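Local coordinates for hypothetical protein (PDB 2HIY) that is of unknown function and belongs to a conserved bacterial family of uncharacterised proteins, built here from two four-stranded antiparallel sheets flanked by helices, at residues K103-L112 / H165-F174. Sequence-based numbering, arbitrary orientation.
Sequences KDFLFYTEGL and HITIRNAKTF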
loop_
_atom_site.group_PDB
_atom_site.type_symbol
_atom_site.label_atom_id
_atom_site.label_comp_id
_atom_site.label_asym_id
_atom_site.label_seq_id
_atom_site.Cartn_x
_atom_site.Cartn_y
_atom_site.Cartn_z
ATOM N N LYS D 103 -20.196 8.114 9.985
ATOM C CA LYS D 103 -21.338 7.415 10.563
ATOM C C LYS D 103 -21.361 6.004 10.038
ATOM O O LYS D 103 -21.354 5.826 8.827
ATOM C CB LYS D 103 -22.634 8.120 10.241
ATOM C CG LYS D 103 -22.748 9.519 10.879
ATOM C CD LYS D 103 -24.057 10.217 10.546
ATOM C CE LYS D 103 -24.107 10.615 9.065
ATOM N NZ LYS D 103 -25.267 11.505 8.745
ATOM N N ASP D 104 -21.371 5.038 10.922
ATOM C CA ASP D 104 -21.394 3.631 10.554
ATOM C C ASP D 104 -22.509 2.898 11.257
ATOM O O ASP D 104 -22.880 3.260 12.380
ATOM C CB ASP D 104 -20.053 3.008 10.893
ATOM C CG ASP D 104 -18.928 3.688 10.127
ATOM O OD1 ASP D 104 -18.898 3.563 8.881
ATOM O OD2 ASP D 104 -18.105 4.411 10.740
ATOM N N PHE D 105 -23.025 1.854 10.599
ATOM C CA PHE D 105 -23.973 0.972 11.254
ATOM C C PHE D 105 -23.297 -0.391 11.345
ATOM O O PHE D 105 -22.829 -0.907 10.329
ATOM C CB PHE D 105 -25.274 0.858 10.472
ATOM C CG PHE D 105 -26.396 0.255 11.281
ATOM C CD1 PHE D 105 -27.053 1.020 12.219
ATOM C CD2 PHE D 105 -26.756 -1.076 11.138
ATOM C CE1 PHE D 105 -28.085 0.493 12.965
ATOM C CE2 PHE D 105 -27.782 -1.605 11.859
ATOM C CZ PHE D 105 -28.451 -0.820 12.795
ATOM N N LEU D 106 -23.281 -0.955 12.537
ATOM C CA LEU D 106 -22.701 -2.280 12.768
ATOM C C LEU D 106 -23.857 -3.279 12.817
ATOM O O LEU D 106 -24.526 -3.398 13.845
ATOM C CB LEU D 106 -21.931 -2.301 14.100
ATOM C CG LEU D 106 -20.620 -1.497 14.160
ATOM C CD1 LEU D 106 -20.884 0.009 14.035
ATOM C CD2 LEU D 106 -19.937 -1.744 15.496
ATOM N N PHE D 107 -24.113 -3.958 11.695
ATOM C CA PHE D 107 -25.245 -4.882 11.636
ATOM C C PHE D 107 -24.931 -6.163 12.392
ATOM O O PHE D 107 -23.876 -6.791 12.190
ATOM C CB PHE D 107 -25.542 -5.295 10.204
ATOM C CG PHE D 107 -26.258 -4.255 9.380
ATOM C CD1 PHE D 107 -27.655 -4.184 9.372
ATOM C CD2 PHE D 107 -25.550 -3.380 8.515
ATOM C CE1 PHE D 107 -28.338 -3.233 8.558
ATOM C CE2 PHE D 107 -26.225 -2.452 7.703
ATOM C CZ PHE D 107 -27.611 -2.386 7.742
ATOM N N TYR D 108 -25.848 -6.570 13.266
ATOM C CA TYR D 108 -25.728 -7.858 13.910
ATOM C C TYR D 108 -25.826 -8.976 12.880
ATOM O O TYR D 108 -26.409 -8.813 11.828
ATOM C CB TYR D 108 -26.818 -8.006 14.962
ATOM C CG TYR D 108 -26.770 -6.968 16.080
ATOM C CD1 TYR D 108 -25.555 -6.517 16.614
ATOM C CD2 TYR D 108 -27.967 -6.490 16.645
ATOM C CE1 TYR D 108 -25.540 -5.564 17.679
ATOM C CE2 TYR D 108 -27.952 -5.564 17.691
ATOM C CZ TYR D 108 -26.753 -5.136 18.203
ATOM O OH TYR D 108 -26.775 -4.233 19.268
ATOM N N THR D 109 -25.254 -10.130 13.190
ATOM C CA THR D 109 -25.315 -11.301 12.316
ATOM C C THR D 109 -26.140 -12.413 12.963
ATOM O O THR D 109 -26.404 -12.413 14.156
ATOM C CB THR D 109 -23.917 -11.835 12.046
ATOM O OG1 THR D 109 -23.272 -12.121 13.297
ATOM C CG2 THR D 109 -23.072 -10.837 11.230
ATOM N N GLU D 110 -26.515 -13.386 12.147
ATOM C CA GLU D 110 -27.297 -14.504 12.637
ATOM C C GLU D 110 -26.522 -15.301 13.674
ATOM O O GLU D 110 -25.353 -15.636 13.466
ATOM C CB GLU D 110 -27.688 -15.393 11.451
ATOM C CG GLU D 110 -28.760 -14.743 10.611
ATOM C CD GLU D 110 -30.045 -14.509 11.401
ATOM O OE1 GLU D 110 -30.514 -15.448 12.081
ATOM O OE2 GLU D 110 -30.571 -13.368 11.380
ATOM N N GLY D 111 -27.154 -15.540 14.819
ATOM C CA GLY D 111 -26.504 -16.330 15.854
ATOM C C GLY D 111 -25.694 -15.518 16.839
ATOM O O GLY D 111 -25.193 -16.064 17.827
ATOM N N LEU D 112 -25.573 -14.215 16.603
ATOM C CA LEU D 112 -24.756 -13.393 17.483
ATOM C C LEU D 112 -25.395 -13.226 18.866
ATOM O O LEU D 112 -26.597 -12.976 18.982
ATOM C CB LEU D 112 -24.570 -12.027 16.828
ATOM C CG LEU D 112 -23.704 -11.012 17.554
ATOM C CD1 LEU D 112 -22.253 -11.464 17.665
ATOM C CD2 LEU D 112 -23.807 -9.736 16.788
ATOM N N HIS D 165 -18.068 -10.921 13.467
ATOM C CA HIS D 165 -19.472 -11.345 13.568
ATOM C C HIS D 165 -20.409 -10.161 13.540
ATOM O O HIS D 165 -21.551 -10.258 14.017
ATOM C CB HIS D 165 -19.656 -12.215 14.800
ATOM C CG HIS D 165 -18.828 -13.441 14.725
ATOM N ND1 HIS D 165 -17.568 -13.533 15.274
ATOM C CD2 HIS D 165 -19.044 -14.589 14.054
ATOM C CE1 HIS D 165 -17.059 -14.716 14.975
ATOM N NE2 HIS D 165 -17.938 -15.381 14.250
ATOM N N ILE D 166 -19.924 -9.042 13.020
ATOM C CA ILE D 166 -20.794 -7.921 12.681
ATOM C C ILE D 166 -20.497 -7.527 11.256
ATOM O O ILE D 166 -19.405 -7.826 10.756
ATOM C CB ILE D 166 -20.604 -6.702 13.600
ATOM C CG1 ILE D 166 -19.136 -6.303 13.647
ATOM C CG2 ILE D 166 -21.206 -6.971 14.973
ATOM C CD1 ILE D 166 -18.843 -4.981 14.293
ATOM N N THR D 167 -21.439 -6.854 10.622
ATOM C CA THR D 167 -21.237 -6.424 9.258
ATOM C C THR D 167 -21.324 -4.904 9.250
ATOM O O THR D 167 -22.395 -4.342 9.458
ATOM C CB THR D 167 -22.320 -7.024 8.342
ATOM O OG1 THR D 167 -22.468 -8.432 8.647
ATOM C CG2 THR D 167 -21.940 -6.820 6.912
ATOM N N ILE D 168 -20.201 -4.256 8.988
ATOM C CA ILE D 168 -20.148 -2.804 9.139
ATOM C C ILE D 168 -20.444 -2.162 7.798
ATOM O O ILE D 168 -19.847 -2.519 6.770
ATOM C CB ILE D 168 -18.780 -2.368 9.627
ATOM C CG1 ILE D 168 -18.495 -3.026 10.977
ATOM C CG2 ILE D 168 -18.725 -0.814 9.701
ATOM C CD1 ILE D 168 -17.110 -2.681 11.575
ATOM N N ARG D 169 -21.364 -1.203 7.789
ATOM C CA ARG D 169 -21.661 -0.419 6.593
ATOM C C ARG D 169 -21.719 1.045 6.951
ATOM O O ARG D 169 -22.190 1.408 8.026
ATOM C CB ARG D 169 -23.026 -0.827 6.008
ATOM C CG ARG D 169 -23.096 -2.315 5.555
ATOM C CD ARG D 169 -22.215 -2.505 4.317
ATOM N NE ARG D 169 -22.271 -3.854 3.728
ATOM C CZ ARG D 169 -21.409 -4.834 3.965
ATOM N NH1 ARG D 169 -20.425 -4.681 4.829
ATOM N NH2 ARG D 169 -21.567 -5.998 3.335
ATOM N N ASN D 170 -21.237 1.903 6.087
ATOM C CA ASN D 170 -21.387 3.323 6.353
ATOM C C ASN D 170 -22.843 3.764 6.219
ATOM O O ASN D 170 -23.709 3.026 5.714
ATOM C CB ASN D 170 -20.401 4.176 5.552
ATOM C CG ASN D 170 -20.599 4.076 4.064
ATOM O OD1 ASN D 170 -21.722 4.018 3.570
ATOM N ND2 ASN D 170 -19.488 4.150 3.325
ATOM N N ALA D 171 -23.137 4.975 6.698
ATOM C CA ALA D 171 -24.494 5.451 6.657
ATOM C C ALA D 171 -25.067 5.549 5.261
ATOM O O ALA D 171 -26.258 5.354 5.070
ATOM C CB ALA D 171 -24.599 6.802 7.356
ATOM N N LYS D 172 -24.232 5.897 4.288
ATOM C CA LYS D 172 -24.717 5.989 2.916
ATOM C C LYS D 172 -25.146 4.611 2.398
ATOM O O LYS D 172 -26.193 4.487 1.737
ATOM C CB LYS D 172 -23.659 6.642 2.025
ATOM C CG LYS D 172 -23.574 8.145 2.242
ATOM C CD LYS D 172 -22.730 8.850 1.190
ATOM C CE LYS D 172 -22.988 10.360 1.194
ATOM N NZ LYS D 172 -22.659 10.997 2.493
ATOM N N THR D 173 -24.375 3.576 2.728
ATOM C CA THR D 173 -24.739 2.218 2.323
ATOM C C THR D 173 -25.932 1.673 3.115
ATOM O O THR D 173 -26.778 0.959 2.572
ATOM C CB THR D 173 -23.519 1.298 2.405
ATOM O OG1 THR D 173 -22.453 1.884 1.639
ATOM C CG2 THR D 173 -23.830 -0.101 1.885
ATOM N N PHE D 174 -26.019 2.040 4.402
ATOM C CA PHE D 174 -27.210 1.731 5.198
ATOM C C PHE D 174 -28.449 2.262 4.451
ATOM O O PHE D 174 -29.425 1.533 4.270
ATOM C CB PHE D 174 -27.036 2.387 6.577
ATOM C CG PHE D 174 -28.210 2.265 7.498
ATOM C CD1 PHE D 174 -28.265 1.249 8.449
ATOM C CD2 PHE D 174 -29.221 3.224 7.471
ATOM C CE1 PHE D 174 -29.322 1.188 9.343
ATOM C CE2 PHE D 174 -30.271 3.151 8.359
ATOM C CZ PHE D 174 -30.323 2.139 9.287
#
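F174 lays its CE1 over the centre of one face of the F105 ring, 3.6 Å above the plane, with the two rings inclined at 51° and F107 CG at the F105 edge. F105 in turn puts CD2 over one face of F107, whose edge meets T167 O and the CB of R169. T167 CG2 lies over one face of the R169 guanidinium, offset toward its rim. F174 CD1 also reaches F107 CZ at 3.8 Å, closing a three-ring cluster between the sheet and helix 171-182; F139 and F85 extend it. With CG anti to its own backbone N (chi1 -165°), F105 sets its ring against F174.

Beneath the rings, strands 103-108 and 166-170 pair antiparallel, and 166-170 is an outer strand of its sheet within the chain. F105 and R169 exchange two nearly straight backbone bonds, F105 N to R169 O at 2.7 Å and R169 N to F105 O at 2.9 Å; F107 and T167 exchange another two. On the other face, L106 CD2 packs against I166 CD1 at 3.6 Å, with I168 alongside and Y153 touching L106 and I168. T109 OG1 donates to H165 O at 2.6 Å from above the carbonyl plane. At the opposite end, K103 O accepts from A171 N at 2.9 Å, and N170 caps the helix, its OD1 taking T173 N and T173 OG1.

The R169 guanidinium gives NH1 to I168 O, while NE bonds N47 and NH2 the carbonyls of V11 and G46. Neutral oxygens thus take up a buried, probably charged group, joining this edge strand to the neighbouring antiparallel sheet at strands 5-10 and 47-52.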